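Side-chain contacts in flavodoxin (Bacillus cereus, PDB 6GAQ), which binds flavin mononucleotide and probably serves as a low-potential electron donor to a number of redox enzymes: residues 80-84 and 85-89; 70-73 and 74-77. One frame throughout, in Å; residues are numbered along the deposited sequence.

Overall arrangement
The two contacts lie at the two ends of helix 73-81 of the flavodoxin fold, a parallel sheet of five strands with helices on its two faces. Contact 2 (70-73 and 74-77) lies where the chain, coming from strand 58-63, turns into the helix. Contact 1 (80-84 and 85-89) lies where the helix gives way to the loop that leads to strand 91-98. Their centres are about 17 Å apart. The two touch only through the chain itself. Contact 2 is the one near the cofactor: the side chain of Glu74 is about 7 Å from the bound FMN and about 4 Å from that of Met18, an FMN-binding residue. Contact 1 lies away from the annotated sites.

Contact 1 (80-84 and 85-89); sequences DDLEN and IDLAG
In Ile85, CG1 sits between the backbone N and the carbonyl carbon (chi1 46°), and this puts CD1 against Leu82 CD2. The two side chains slant across each other, and Leu82 CD2 lies 3.6 Å from Ile85 CD1. Lower on the same branch, Ile85 CG1 comes within 3.2 Å of Leu82 O, a close approach of carbon to oxygen. That carbonyl also accepts a weak, bent hydrogen bond from Ile85 N, with an N-O distance of 3.4 Å. This weak bond from residue i+3 to residue i closes a turn where the chain passes from the end of helix 73-81 to the crossover loop before strand 91-98 of the flavodoxin fold. Leu87 adds to the apolar side more loosely: its CD1 is 4.5 Å from Leu82 CD2. Helix 107-117 and the loop around Ala50 and Leu53 cover Leu82, while Leu116 and Ala121 pack on Leu87. Farther along, Asp86 forms an Asx turn. Its OD1 takes the N-H of Ala88 at 3.2 Å (Ala88 N to Asp86 OD1), and the donor lies well above the carboxylate plane.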
loop_
_atom_site.group_PDB
_atom_site.type_symbol
_atom_site.label_atom_id
_atom_site.label_comp_id
_atom_site.label_asym_id
_atom_site.label_seq_id
_atom_site.Cartn_x
_atom_site.Cartn_y
_atom_site.Cartn_z
ATOM N N ASP A 80 10.039 -9.261 4.202
ATOM C CA ASP A 80 11.025 -10.306 3.954
ATOM C C ASP A 80 10.408 -11.481 3.205
ATOM O O ASP A 80 11.094 -12.147 2.420
ATOM C CB ASP A 80 11.637 -10.783 5.273
ATOM C CG ASP A 80 12.577 -9.761 5.886
ATOM O OD1 ASP A 80 12.873 -8.744 5.224
ATOM O OD2 ASP A 80 13.021 -9.978 7.033
ATOM N N ASP A 81 9.118 -11.745 3.431
ATOM C CA ASP A 81 8.431 -12.834 2.745
ATOM C C ASP A 81 8.380 -12.627 1.239
ATOM O O ASP A 81 8.272 -13.607 0.492
ATOM C CB ASP A 81 7.011 -12.981 3.296
ATOM C CG ASP A 81 6.410 -14.340 3.010
ATOM O OD1 ASP A 81 7.131 -15.217 2.492
ATOM O OD2 ASP A 81 5.211 -14.530 3.307
ATOM N N LEU A 82 8.454 -11.380 0.773
ATOM C CA LEU A 82 8.411 -11.110 -0.657
ATOM C C LEU A 82 9.670 -11.563 -1.381
ATOM O O LEU A 82 9.667 -11.607 -2.613
ATOM C CB LEU A 82 8.189 -9.614 -0.900
ATOM C CG LEU A 82 6.799 -9.062 -0.572
ATOM C CD1 LEU A 82 6.868 -7.581 -0.236
ATOM C CD2 LEU A 82 5.838 -9.296 -1.724
ATOM N N GLU A 83 10.726 -11.930 -0.647
ATOM C CA GLU A 83 12.038 -12.166 -1.246
ATOM C C GLU A 83 12.011 -13.236 -2.333
ATOM O O GLU A 83 12.866 -13.230 -3.227
ATOM C CB GLU A 83 13.037 -12.552 -0.149
ATOM C CG GLU A 83 14.467 -12.796 -0.621
ATOM C CD GLU A 83 15.130 -11.548 -1.168
ATOM O OE1 GLU A 83 14.805 -10.441 -0.689
ATOM O OE2 GLU A 83 15.977 -11.674 -2.079
ATOM N N ASN A 84 11.039 -14.145 -2.293
ATOM C CA ASN A 84 11.054 -15.336 -3.133
ATOM C C ASN A 84 9.861 -15.402 -4.080
ATOM O O ASN A 84 9.270 -16.466 -4.276
ATOM C CB ASN A 84 11.104 -16.598 -2.276
ATOM C CG ASN A 84 12.507 -16.940 -1.823
ATOM O OD1 ASN A 84 13.456 -16.201 -2.080
ATOM N ND2 ASN A 84 12.647 -18.077 -1.150
ATOM N N ILE A 85 9.491 -14.281 -4.695
ATOM C CA ILE A 85 8.433 -14.275 -5.703
ATOM C C ILE A 85 8.791 -13.294 -6.809
ATOM O O ILE A 85 9.391 -12.243 -6.559
ATOM C CB ILE A 85 7.050 -13.930 -5.108
ATOM C CG1 ILE A 85 7.133 -12.721 -4.178
ATOM C CG2 ILE A 85 6.448 -15.130 -4.395
ATOM C CD1 ILE A 85 5.821 -11.991 -4.044
ATOM N N ASP A 86 8.406 -13.643 -8.036
ATOM C CA ASP A 86 8.633 -12.817 -9.217
ATOM C C ASP A 86 7.357 -12.036 -9.507
ATOM O O ASP A 86 6.324 -12.626 -9.842
ATOM C CB ASP A 86 9.033 -13.684 -10.410
ATOM C CG ASP A 86 9.453 -12.866 -11.614
ATOM O OD1 ASP A 86 9.557 -11.627 -11.493
ATOM O OD2 ASP A 86 9.674 -13.465 -12.687
ATOM N N LEU A 87 7.428 -10.710 -9.378
ATOM C CA LEU A 87 6.289 -9.834 -9.611
ATOM C C LEU A 87 6.339 -9.162 -10.979
ATOM O O LEU A 87 5.732 -8.101 -11.162
ATOM C CB LEU A 87 6.202 -8.777 -8.511
ATOM C CG LEU A 87 5.752 -9.259 -7.131
ATOM C CD1 LEU A 87 6.040 -8.204 -6.078
ATOM C CD2 LEU A 87 4.276 -9.618 -7.143
ATOM N N ALA A 88 7.048 -9.753 -11.938
ATOM C CA ALA A 88 7.140 -9.168 -13.270
ATOM C C ALA A 88 5.765 -9.114 -13.925
ATOM O O ALA A 88 5.047 -10.118 -13.977
ATOM C CB ALA A 88 8.110 -9.973 -14.133
ATOM N N GLY A 89 5.402 -7.935 -14.425
ATOM C CA GLY A 89 4.109 -7.722 -15.036
ATOM C C GLY A 89 3.041 -7.190 -14.106
ATOM O O GLY A 89 1.969 -6.795 -14.582
#

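Contact 2 (70-73 and 74-77); sequences ELPF and EAED
Pro72 O receives two backbone N-H groups from the first turn of helix 73-81. Ala75 N is 3.0 Å from Pro72 O, and Glu76 N is 3.2 Å from the same oxygen. The shared acceptor is met from two directions: Glu76 N, the i+4 donor of an alpha helix, lies nearly in line with the C=O bond (C=O...N angle 174°), and Ala75 N, the i+3 donor, comes from above the carbonyl plane. One carbonyl thus takes up two of the N-H groups at the start of the helix.

The side chain of Glu74 runs out past Pro72 and Phe73. Its CG lies between the backbone N and the carbonyl carbon (chi1 34°), and the chain is extended beyond. This brings OE1 to the CE2 atom of the Phe73 ring, the two side chains crossing at a slant, with Glu74 OE1 3.2 Å from Phe73 CE2. Ring and carboxylate planes are only 25° apart. Tyr64 OH hydrogen-bonds to OE1, so the acid is tied to the chain just after strand 58-63. This helix start, in the crossover that follows strand 58-63 of the flavodoxin fold, stands close to the flavin site; the side chain of Glu74 is near that of Met18, which binds FMN.

Pro72 supplies apolar contacts. Pro72 CB touches Glu74 CG at 3.8 Å, and the two side chains lie at a slant to each other. Pro72 CG meets Ala75 CB, also at 3.8 Å. Leu71 packs more loosely, with CD1 4.2 Å from Glu76 CA and CB 4.4 Å from Ala75 CB. Leu71 and Ala75 then reach helix 107-117, where both touch Phe112. On the exposed side, the Phe73 ring packs edge-to-face with Trp66.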
loop_
_atom_site.group_PDB
_atom_site.type_symbol
_atom_site.label_atom_id
_atom_site.label_comp_id
_atom_site.label_asym_id
_atom_site.label_seq_id
_atom_site.Cartn_x
_atom_site.Cartn_y
_atom_site.Cartn_z
ATOM N N GLU A 70 11.579 2.362 10.762
ATOM C CA GLU A 70 11.555 0.935 10.486
ATOM C C GLU A 70 10.128 0.465 10.239
ATOM O O GLU A 70 9.162 1.062 10.723
ATOM C CB GLU A 70 12.161 0.145 11.648
ATOM C CG GLU A 70 13.609 0.480 11.952
ATOM C CD GLU A 70 14.225 -0.479 12.954
ATOM O OE1 GLU A 70 14.827 -1.484 12.524
ATOM O OE2 GLU A 70 14.103 -0.228 14.171
ATOM N N LEU A 71 10.007 -0.614 9.472
ATOM C CA LEU A 71 8.717 -1.254 9.299
ATOM C C LEU A 71 8.217 -1.767 10.646
ATOM O O LEU A 71 9.013 -2.153 11.508
ATOM C CB LEU A 71 8.818 -2.412 8.310
ATOM C CG LEU A 71 9.162 -2.076 6.860
ATOM C CD1 LEU A 71 9.117 -3.330 6.008
ATOM C CD2 LEU A 71 8.208 -1.033 6.319
ATOM N N PRO A 72 6.904 -1.773 10.864
ATOM C CA PRO A 72 6.372 -2.390 12.081
ATOM C C PRO A 72 6.670 -3.880 12.101
ATOM O O PRO A 72 6.924 -4.508 11.069
ATOM C CB PRO A 72 4.865 -2.117 11.995
ATOM C CG PRO A 72 4.602 -1.840 10.553
ATOM C CD PRO A 72 5.843 -1.195 10.022
ATOM N N PHE A 73 6.647 -4.443 13.312
ATOM C CA PHE A 73 6.943 -5.861 13.500
ATOM C C PHE A 73 6.086 -6.751 12.609
ATOM O O PHE A 73 6.536 -7.817 12.176
ATOM C CB PHE A 73 6.733 -6.234 14.968
ATOM C CG PHE A 73 5.662 -5.425 15.648
ATOM C CD1 PHE A 73 5.988 -4.527 16.648
ATOM C CD2 PHE A 73 4.330 -5.559 15.283
ATOM C CE1 PHE A 73 5.009 -3.778 17.275
ATOM C CE2 PHE A 73 3.345 -4.811 15.905
ATOM C CZ PHE A 73 3.687 -3.919 16.903
ATOM N N GLU A 74 4.858 -6.322 12.316
ATOM C CA GLU A 74 3.927 -7.137 11.545
ATOM C C GLU A 74 4.267 -7.145 10.060
ATOM O O GLU A 74 3.985 -8.130 9.367
ATOM C CB GLU A 74 2.508 -6.614 11.753
ATOM C CG GLU A 74 2.467 -5.099 11.925
ATOM C CD GLU A 74 1.146 -4.598 12.465
ATOM O OE1 GLU A 74 1.107 -4.173 13.639
ATOM O OE2 GLU A 74 0.148 -4.617 11.714
ATOM N N ALA A 75 4.857 -6.061 9.555
ATOM C CA ALA A 75 5.091 -5.896 8.127
ATOM C C ALA A 75 6.469 -6.354 7.676
ATOM O O ALA A 75 6.642 -6.656 6.490
ATOM C CB ALA A 75 4.900 -4.428 7.724
ATOM N N GLU A 76 7.451 -6.408 8.580
ATOM C CA GLU A 76 8.782 -6.856 8.186
ATOM C C GLU A 76 8.783 -8.326 7.788
ATOM O O GLU A 76 9.525 -8.721 6.881
ATOM C CB GLU A 76 9.783 -6.608 9.316
ATOM C CG GLU A 76 11.213 -7.004 8.970
ATOM C CD GLU A 76 12.201 -6.640 10.059
ATOM O OE1 GLU A 76 11.818 -5.899 10.987
ATOM O OE2 GLU A 76 13.362 -7.097 9.986
ATOM N N ASP A 77 7.963 -9.147 8.449
ATOM C CA ASP A 77 7.849 -10.547 8.057
ATOM C C ASP A 77 7.280 -10.671 6.650
ATOM O O ASP A 77 7.804 -11.423 5.821
ATOM C CB ASP A 77 6.983 -11.308 9.062
ATOM C CG ASP A 77 7.261 -12.798 9.060
ATOM O OD1 ASP A 77 8.371 -13.195 8.645
ATOM O OD2 ASP A 77 6.372 -13.574 9.471
#